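Local coordinates for protein branched-chain phosphotransacylase (Enterococcus faecalis, PDB 1YCO) that probably transfers branched-chain acyl groups between coenzyme A and phosphate, at residues 115-120 / 131-136; 151-156 / 172-177; 198-203 / 208-213. All coordinates share one frame; numbering follows the deposited sequence.

Contact 1 of 3, residues 115-120 / 131-136; sequences LLTDCA and IEIVEN
Thr117 turns its hydroxyl trans to its own backbone N (chi1 174°), and Ile133 does the same with its CG2 branch, which leaves CG1 opposite the carbonyl carbon, next to the backbone N; these torsions bring OG1 and CG2 together. The setting is the face of a mixed sheet covered by a helix: strand 113-117 ends here, and helix 127-143 lies over it. Thr117 OG1 meets Ile133 CG2 at 3.3 Å, with the threonine methyl a little farther from the same branch. A beta-branched isoleucine suits this place because its two arms serve two neighbours. While CG2 rests on the threonine, the other arm reaches past the strand end, and its terminal CD1 lies 3.0 Å from Asp118 OD1, tighter than van der Waals contact and so of doubtful exact length; the two side chains run roughly perpendicular.

The polar groups of this buried contact are held by other partners. Asp118 accepts from the Asn122 side chain at OD1 and from the backbone N of His102 at OD2, so both oxygens of the carboxylate are engaged just where the strand gives way to a loop. Asp118 has a positive phi of 77°, which turns the chain out of the extended path. Thr117 OG1 is also hydrogen-bonded to the carbonyl of His102, on the adjacent antiparallel strand 101-107. Its link to the helix is through a water, which donates one hydrogen to Thr117 OG1 at 2.7 Å and the other to Ile133 O at 2.5 Å, though that leg is doubtfully short.

Contact 2 of 3, residues 151-156 / 172-177; sequences IALLSA and EVTAHF
Leu153 carries the contact of segment 151-156 with segment 172-177, meeting Val173 and Thr174. Along the strand, Ile151 comes first: its side chain points to the helix side of the sheet but stops short of segment 172-177, packing instead on Val134 of helix 127-143 and on strand 215-217. Ala152 faces the other side, where its small methyl lies against Ala213 and Leu189. Next comes Leu153, whose CG stands opposite the carbonyl carbon (chi1 -54°) and whose second torsion is extended (chi2 -179°), so the side chain reaches out from the sheet and presents one methyl, CD1, to the helix. That methyl lies 3.7 Å from Val173 CB and 3.9 Å from Val173 CG1, and the two side chains meet at a slant. It is also 3.4 Å from Thr174 OG1.

A long, unbranched-at-CB residue such as leucine suits a gap of 8.0 Å between Leu153 CA and Thr174 CA, and valine offers it a compact apolar surface. The hydroxyl beside this methyl has its polar partners elsewhere: the carbonyl of Ala170, one turn earlier, and that of Gly187 on strand 184-189. Its single hydrogen must be shared or alternate between them, with Ala170 O the stronger partner. The CG1 branch of Val173 also lies at the edge of the ring of Phe177, one turn on, in its plane.

Past the strand end, Ser155 binds Ser166 through its hydroxyl, and the backbone N of Ala156 makes a weak hydrogen bond to Asp222 of the second subunit. Strand 150-154, helix 165-177 and strand 184-189, parallel to the first, form a beta-alpha-beta unit, and Leu153 packing under the helix is one of the sheet-to-helix contacts of that crossover.

Contact 3 of 3, residues 198-203 / 208-213; sequences EAVAHK and PIMGDA
Val200, on the short helix 197-202, sets one methyl on the peptide between Met210 and Gly211 and the other on the Met210 side chain. With CG1 trans to the backbone N (chi1 167°), CG2 lies opposite the carbonyl carbon, next to the backbone N, and drops onto the peptide link between the two loop residues: it is 3.3 Å from Gly211 N and 3.5 Å from Met210 C. CG1 meets the methionine side chain near its root, 3.7 Å from Met210 CB, and the two side chains cross at about a right angle. The flexible thioether beyond CG then leads off from the helix.

Glycine suits the next place for two reasons: its phi is positive (60°), and with no side chain it lets CG2 come so close to its backbone N. Valine is short and branched, so both methyls can reach the loop at once.

In the second shell, Asp212 makes bonds on both carboxylate oxygens. Its OD1 accepts a hydrogen bond from Met210 N at 3.2 Å, the donor standing above the carboxylate plane, while OD2 forms a salt bridge with Lys150 at the start of strand 150-154. Farther out, backbone hydrogen bonds join Gly211 to Leu193 and Ala213 to Ala194, tying the loop to helix 191-195, and Ile209 packs on strand 184-189. The loop thus runs from helix 197-202 toward strand 215-217, with helix 191-195 and strands 150-154 and 184-189 beside it.

How the contacts relate
Contacts 1 and 2 put successive helices over one side of the same mixed sheet, their centres 12 Å apart. They touch directly: Val134 CG1 lies 3.7 Å from Ile151 CD1, and Ile131 CD1 lies 3.5 Å from His176 ND1. Contact 3 meets contact 2 through the loop, where Ile209 CD1 is 3.4 Å from Ile151 O; those centres are 16 Å apart. Contacts 1 and 3 do not touch, with nearest atoms about 6 Å apart. Contact 2 therefore bridges the other two. Contacts 2 and 3 also reach the second subunit, at Ser155 and Ala156 and at His202 and Lys203 respectively, whereas contact 1 stays within its own chain.

Contact 1 of 3, residues 115-120 / 131-136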
loop_
_atom_site.group_PDB
_atom_site.type_symbol
_atom_site.label_atom_id
_atom_site.label_comp_id
_atom_site.label_asym_id
_atom_site.label_seq_id
_atom_site.Cartn_x
_atom_site.Cartn_y
_atom_site.Cartn_z
ATOM N N LEU A 115 -3.359 -14.204 -4.085
ATOM C CA LEU A 115 -2.015 -14.254 -3.567
ATOM C C LEU A 115 -1.366 -12.889 -3.789
ATOM O O LEU A 115 -1.657 -12.194 -4.764
ATOM C CB LEU A 115 -1.223 -15.364 -4.265
ATOM C CG LEU A 115 -1.838 -16.778 -4.246
ATOM C CD1 LEU A 115 -0.836 -17.769 -4.865
ATOM C CD2 LEU A 115 -2.152 -17.210 -2.819
ATOM N N LEU A 116 -0.530 -12.500 -2.839
ATOM C CA LEU A 116 0.196 -11.247 -2.892
ATOM C C LEU A 116 1.663 -11.624 -2.813
ATOM O O LEU A 116 2.063 -12.413 -1.953
ATOM C CB LEU A 116 -0.163 -10.364 -1.696
ATOM C CG LEU A 116 0.618 -9.046 -1.539
ATOM C CD1 LEU A 116 0.460 -8.169 -2.765
ATOM C CD2 LEU A 116 0.117 -8.325 -0.297
ATOM N N THR A 117 2.483 -11.080 -3.695
ATOM C CA THR A 117 3.854 -11.473 -3.584
ATOM C C THR A 117 4.966 -10.474 -3.612
ATOM O O THR A 117 5.056 -9.536 -4.417
ATOM C CB THR A 117 4.212 -12.624 -4.554
ATOM O OG1 THR A 117 5.619 -12.855 -4.482
ATOM C CG2 THR A 117 3.822 -12.299 -5.963
ATOM N N ASP A 118 5.807 -10.767 -2.637
ATOM C CA ASP A 118 7.032 -10.129 -2.290
ATOM C C ASP A 118 7.034 -8.825 -1.550
ATOM O O ASP A 118 7.420 -7.795 -2.073
ATOM C CB ASP A 118 7.958 -10.099 -3.481
ATOM C CG ASP A 118 9.306 -10.705 -3.138
ATOM O OD1 ASP A 118 10.198 -10.711 -4.019
ATOM O OD2 ASP A 118 9.457 -11.161 -1.973
ATOM N N CYS A 119 6.652 -8.924 -0.282
ATOM C CA CYS A 119 6.637 -7.789 0.616
ATOM C C CYS A 119 7.540 -8.059 1.824
ATOM O O CYS A 119 7.285 -7.551 2.921
ATOM C CB CYS A 119 5.214 -7.527 1.067
ATOM S SG CYS A 119 4.251 -9.012 1.344
ATOM N N ALA A 120 8.593 -8.859 1.615
ATOM C CA ALA A 120 9.548 -9.203 2.676
ATOM C C ALA A 120 10.950 -9.611 2.210
ATOM O O ALA A 120 11.930 -9.371 2.919
ATOM C CB ALA A 120 8.975 -10.319 3.554
ATOM N N ILE A 131 10.524 -11.622 -12.823
ATOM C CA ILE A 131 10.170 -12.802 -13.611
ATOM C C ILE A 131 10.169 -14.056 -12.726
ATOM O O ILE A 131 9.245 -14.864 -12.797
ATOM C CB ILE A 131 11.147 -12.988 -14.805
ATOM C CG1 ILE A 131 10.822 -11.954 -15.889
ATOM C CG2 ILE A 131 11.050 -14.404 -15.364
ATOM C CD1 ILE A 131 11.756 -11.979 -17.084
ATOM N N GLU A 132 11.190 -14.199 -11.883
ATOM C CA GLU A 132 11.274 -15.340 -10.984
ATOM C C GLU A 132 10.219 -15.261 -9.875
ATOM O O GLU A 132 9.736 -16.293 -9.414
ATOM C CB GLU A 132 12.672 -15.436 -10.351
ATOM C CG GLU A 132 13.781 -15.975 -11.274
ATOM C CD GLU A 132 13.379 -17.256 -11.997
ATOM O OE1 GLU A 132 12.844 -18.176 -11.341
ATOM O OE2 GLU A 132 13.603 -17.340 -13.223
ATOM N N ILE A 133 9.883 -14.044 -9.436
ATOM C CA ILE A 133 8.862 -13.849 -8.396
ATOM C C ILE A 133 7.512 -14.351 -8.906
ATOM O O ILE A 133 6.751 -14.969 -8.162
ATOM C CB ILE A 133 8.723 -12.361 -7.998
ATOM C CG1 ILE A 133 9.971 -11.913 -7.245
ATOM C CG2 ILE A 133 7.497 -12.145 -7.124
ATOM C CD1 ILE A 133 10.046 -10.410 -7.050
ATOM N N VAL A 134 7.239 -14.085 -10.177
ATOM C CA VAL A 134 6.005 -14.515 -10.807
ATOM C C VAL A 134 6.007 -16.048 -10.854
ATOM O O VAL A 134 5.065 -16.689 -10.396
ATOM C CB VAL A 134 5.880 -13.923 -12.236
ATOM C CG1 VAL A 134 4.673 -14.497 -12.949
ATOM C CG2 VAL A 134 5.760 -12.404 -12.152
ATOM N N GLU A 135 7.083 -16.629 -11.369
ATOM C CA GLU A 135 7.198 -18.076 -11.444
ATOM C C GLU A 135 6.929 -18.738 -10.086
ATOM O O GLU A 135 6.125 -19.665 -9.998
ATOM C CB GLU A 135 8.587 -18.452 -11.951
ATOM C CG GLU A 135 8.892 -17.881 -13.317
ATOM C CD GLU A 135 8.044 -18.499 -14.410
ATOM O OE1 GLU A 135 6.807 -18.581 -14.241
ATOM O OE2 GLU A 135 8.618 -18.900 -15.447
ATOM N N ASN A 136 7.596 -18.263 -9.035
ATOM C CA ASN A 136 7.405 -18.802 -7.684
ATOM C C ASN A 136 5.916 -18.760 -7.258
ATOM O O ASN A 136 5.369 -19.778 -6.794
ATOM C CB ASN A 136 8.269 -18.026 -6.663
ATOM C CG ASN A 136 9.739 -18.503 -6.615
ATOM O OD1 ASN A 136 10.231 -19.175 -7.531
ATOM N ND2 ASN A 136 10.444 -18.135 -5.545
HETATM O O HOH W 1 6.628 -15.107 -5.661
#

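Contact 2 of 3, residues 151-156 / 172-177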
loop_
_atom_site.group_PDB
_atom_site.type_symbol
_atom_site.label_atom_id
_atom_site.label_comp_id
_atom_site.label_asym_id
_atom_site.label_seq_id
_atom_site.Cartn_x
_atom_site.Cartn_y
_atom_site.Cartn_z
ATOM N N ILE A 151 -2.257 -13.250 -13.223
ATOM C CA ILE A 151 -1.183 -12.546 -12.540
ATOM C C ILE A 151 -1.092 -11.106 -13.013
ATOM O O ILE A 151 -0.681 -10.809 -14.140
ATOM C CB ILE A 151 0.156 -13.270 -12.773
ATOM C CG1 ILE A 151 -0.029 -14.755 -12.403
ATOM C CG2 ILE A 151 1.258 -12.630 -11.944
ATOM C CD1 ILE A 151 1.180 -15.633 -12.663
ATOM N N ALA A 152 -1.489 -10.221 -12.116
ATOM C CA ALA A 152 -1.489 -8.805 -12.362
ATOM C C ALA A 152 -0.228 -8.136 -11.835
ATOM O O ALA A 152 0.138 -8.286 -10.662
ATOM C CB ALA A 152 -2.725 -8.174 -11.718
ATOM N N LEU A 153 0.431 -7.408 -12.728
ATOM C CA LEU A 153 1.638 -6.665 -12.400
ATOM C C LEU A 153 1.156 -5.266 -12.045
ATOM O O LEU A 153 0.807 -4.469 -12.915
ATOM C CB LEU A 153 2.567 -6.630 -13.609
ATOM C CG LEU A 153 2.861 -8.037 -14.134
ATOM C CD1 LEU A 153 3.804 -7.964 -15.332
ATOM C CD2 LEU A 153 3.491 -8.866 -13.010
ATOM N N LEU A 154 1.130 -4.986 -10.750
ATOM C CA LEU A 154 0.655 -3.712 -10.224
ATOM C C LEU A 154 1.513 -2.491 -10.442
ATOM O O LEU A 154 2.733 -2.540 -10.318
ATOM C CB LEU A 154 0.406 -3.834 -8.730
ATOM C CG LEU A 154 -0.814 -4.607 -8.268
ATOM C CD1 LEU A 154 -0.848 -4.546 -6.743
ATOM C CD2 LEU A 154 -2.084 -3.980 -8.846
ATOM N N SER A 155 0.848 -1.385 -10.748
ATOM C CA SER A 155 1.506 -0.099 -10.944
ATOM C C SER A 155 0.490 1.003 -10.632
ATOM O O SER A 155 -0.711 0.749 -10.601
ATOM C CB SER A 155 2.020 0.030 -12.378
ATOM O OG SER A 155 2.757 1.226 -12.539
ATOM N N ALA A 156 0.973 2.218 -10.392
ATOM C CA ALA A 156 0.104 3.348 -10.062
ATOM C C ALA A 156 -0.901 3.690 -11.157
ATOM O O ALA A 156 -2.094 3.897 -10.888
ATOM C CB ALA A 156 0.946 4.575 -9.731
ATOM N N GLU A 172 7.527 -4.833 -19.499
ATOM C CA GLU A 172 8.575 -5.752 -19.939
ATOM C C GLU A 172 8.326 -7.190 -19.510
ATOM O O GLU A 172 8.489 -8.117 -20.300
ATOM C CB GLU A 172 9.934 -5.321 -19.415
ATOM C CG GLU A 172 10.375 -3.959 -19.863
ATOM C CD GLU A 172 11.629 -3.538 -19.137
ATOM O OE1 GLU A 172 11.703 -3.802 -17.917
ATOM O OE2 GLU A 172 12.536 -2.951 -19.773
ATOM N N VAL A 173 7.932 -7.371 -18.256
ATOM C CA VAL A 173 7.662 -8.696 -17.710
ATOM C C VAL A 173 6.460 -9.295 -18.437
ATOM O O VAL A 173 6.375 -10.506 -18.641
ATOM C CB VAL A 173 7.379 -8.598 -16.189
ATOM C CG1 VAL A 173 7.091 -9.977 -15.600
ATOM C CG2 VAL A 173 8.580 -7.968 -15.487
ATOM N N THR A 174 5.523 -8.439 -18.823
ATOM C CA THR A 174 4.345 -8.888 -19.553
ATOM C C THR A 174 4.808 -9.460 -20.897
ATOM O O THR A 174 4.447 -10.578 -21.269
ATOM C CB THR A 174 3.362 -7.717 -19.803
ATOM O OG1 THR A 174 2.879 -7.221 -18.548
ATOM C CG2 THR A 174 2.179 -8.176 -20.650
ATOM N N ALA A 175 5.616 -8.682 -21.615
ATOM C CA ALA A 175 6.142 -9.099 -22.915
ATOM C C ALA A 175 6.834 -10.457 -22.801
ATOM O O ALA A 175 6.700 -11.303 -23.680
ATOM C CB ALA A 175 7.128 -8.047 -23.447
ATOM N N HIS A 176 7.571 -10.649 -21.710
ATOM C CA HIS A 176 8.284 -11.892 -21.471
ATOM C C HIS A 176 7.357 -13.091 -21.373
ATOM O O HIS A 176 7.680 -14.178 -21.863
ATOM C CB HIS A 176 9.083 -11.815 -20.178
ATOM C CG HIS A 176 9.720 -13.112 -19.797
ATOM N ND1 HIS A 176 10.995 -13.456 -20.191
ATOM C CD2 HIS A 176 9.231 -14.182 -19.123
ATOM C CE1 HIS A 176 11.260 -14.684 -19.780
ATOM N NE2 HIS A 176 10.206 -15.147 -19.133
ATOM N N PHE A 177 6.216 -12.907 -20.722
ATOM C CA PHE A 177 5.272 -14.004 -20.553
ATOM C C PHE A 177 4.217 -14.100 -21.637
ATOM O O PHE A 177 3.375 -14.993 -21.594
ATOM C CB PHE A 177 4.576 -13.915 -19.196
ATOM C CG PHE A 177 5.446 -14.300 -18.049
ATOM C CD1 PHE A 177 6.060 -13.328 -17.269
ATOM C CD2 PHE A 177 5.658 -15.640 -17.750
ATOM C CE1 PHE A 177 6.879 -13.687 -16.200
ATOM C CE2 PHE A 177 6.474 -16.014 -16.687
ATOM C CZ PHE A 177 7.088 -15.036 -15.907
#

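Contact 3 of 3, residues 198-203 / 208-213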
loop_
_atom_site.group_PDB
_atom_site.type_symbol
_atom_site.label_atom_id
_atom_site.label_comp_id
_atom_site.label_asym_id
_atom_site.label_seq_id
_atom_site.Cartn_x
_atom_site.Cartn_y
_atom_site.Cartn_z
ATOM N N GLU A 198 -16.335 -4.315 -10.257
ATOM C CA GLU A 198 -17.154 -3.123 -10.308
ATOM C C GLU A 198 -16.322 -1.935 -10.789
ATOM O O GLU A 198 -16.777 -1.184 -11.647
ATOM C CB GLU A 198 -17.772 -2.838 -8.928
ATOM C CG GLU A 198 -18.371 -1.437 -8.787
ATOM C CD GLU A 198 -19.518 -1.356 -7.788
ATOM O OE1 GLU A 198 -19.552 -2.194 -6.856
ATOM O OE2 GLU A 198 -20.375 -0.442 -7.929
ATOM N N ALA A 199 -15.111 -1.766 -10.254
ATOM C CA ALA A 199 -14.250 -0.660 -10.686
ATOM C C ALA A 199 -13.939 -0.790 -12.182
ATOM O O ALA A 199 -13.833 0.212 -12.899
ATOM C CB ALA A 199 -12.949 -0.642 -9.879
ATOM N N VAL A 200 -13.785 -2.035 -12.634
ATOM C CA VAL A 200 -13.518 -2.341 -14.042
ATOM C C VAL A 200 -14.693 -1.854 -14.906
ATOM O O VAL A 200 -14.505 -1.212 -15.943
ATOM C CB VAL A 200 -13.340 -3.871 -14.254
ATOM C CG1 VAL A 200 -13.386 -4.205 -15.741
ATOM C CG2 VAL A 200 -12.023 -4.330 -13.639
ATOM N N ALA A 201 -15.904 -2.178 -14.453
ATOM C CA ALA A 201 -17.128 -1.785 -15.134
ATOM C C ALA A 201 -17.273 -0.273 -15.049
ATOM O O ALA A 201 -17.579 0.393 -16.037
ATOM C CB ALA A 201 -18.332 -2.466 -14.492
ATOM N N HIS A 202 -17.019 0.262 -13.864
ATOM C CA HIS A 202 -17.119 1.690 -13.611
ATOM C C HIS A 202 -16.266 2.472 -14.598
ATOM O O HIS A 202 -16.671 3.531 -15.059
ATOM C CB HIS A 202 -16.673 1.986 -12.173
ATOM C CG HIS A 202 -16.857 3.410 -11.752
ATOM N ND1 HIS A 202 -16.416 3.887 -10.535
ATOM C CD2 HIS A 202 -17.436 4.463 -12.379
ATOM C CE1 HIS A 202 -16.716 5.171 -10.431
ATOM N NE2 HIS A 202 -17.333 5.544 -11.536
ATOM N N LYS A 203 -15.082 1.965 -14.923
ATOM C CA LYS A 203 -14.215 2.674 -15.860
ATOM C C LYS A 203 -14.287 2.073 -17.255
ATOM O O LYS A 203 -13.555 2.490 -18.152
ATOM C CB LYS A 203 -12.766 2.664 -15.371
ATOM C CG LYS A 203 -12.531 3.452 -14.101
ATOM C CD LYS A 203 -11.063 3.419 -13.681
ATOM C CE LYS A 203 -10.144 4.163 -14.669
ATOM N NZ LYS A 203 -9.931 3.459 -15.984
ATOM N N PRO A 208 -6.846 -8.430 -20.363
ATOM C CA PRO A 208 -6.731 -9.852 -20.010
ATOM C C PRO A 208 -7.174 -10.119 -18.578
ATOM O O PRO A 208 -7.618 -11.220 -18.244
ATOM C CB PRO A 208 -5.245 -10.148 -20.203
ATOM C CG PRO A 208 -4.838 -9.169 -21.245
ATOM C CD PRO A 208 -5.549 -7.909 -20.813
ATOM N N ILE A 209 -7.038 -9.112 -17.725
ATOM C CA ILE A 209 -7.447 -9.263 -16.337
ATOM C C ILE A 209 -8.371 -8.129 -15.957
ATOM O O ILE A 209 -8.051 -6.962 -16.151
ATOM C CB ILE A 209 -6.240 -9.275 -15.391
ATOM C CG1 ILE A 209 -5.290 -10.406 -15.801
ATOM C CG2 ILE A 209 -6.731 -9.427 -13.948
ATOM C CD1 ILE A 209 -3.929 -10.376 -15.123
ATOM N N MET A 210 -9.532 -8.475 -15.422
ATOM C CA MET A 210 -10.493 -7.455 -15.050
ATOM C C MET A 210 -11.094 -7.671 -13.671
ATOM O O MET A 210 -12.123 -8.334 -13.513
ATOM C CB MET A 210 -11.564 -7.372 -16.132
ATOM C CG MET A 210 -10.967 -7.009 -17.494
ATOM S SD MET A 210 -12.135 -6.821 -18.859
ATOM C CE MET A 210 -12.513 -8.528 -19.203
ATOM N N GLY A 211 -10.419 -7.107 -12.673
ATOM C CA GLY A 211 -10.862 -7.206 -11.295
ATOM C C GLY A 211 -10.967 -8.605 -10.743
ATOM O O GLY A 211 -11.509 -8.773 -9.659
ATOM N N ASP A 212 -10.451 -9.596 -11.477
ATOM C CA ASP A 212 -10.500 -10.986 -11.044
ATOM C C ASP A 212 -9.131 -11.670 -11.006
ATOM O O ASP A 212 -9.038 -12.855 -11.296
ATOM C CB ASP A 212 -11.461 -11.787 -11.945
ATOM C CG ASP A 212 -10.939 -11.960 -13.375
ATOM O OD1 ASP A 212 -10.047 -11.182 -13.796
ATOM O OD2 ASP A 212 -11.434 -12.865 -14.091
ATOM N N ALA A 213 -8.079 -10.938 -10.635
ATOM C CA ALA A 213 -6.729 -11.501 -10.577
ATOM C C ALA A 213 -6.558 -12.493 -9.435
ATOM O O ALA A 213 -7.138 -12.328 -8.364
ATOM C CB ALA A 213 -5.707 -10.393 -10.437
#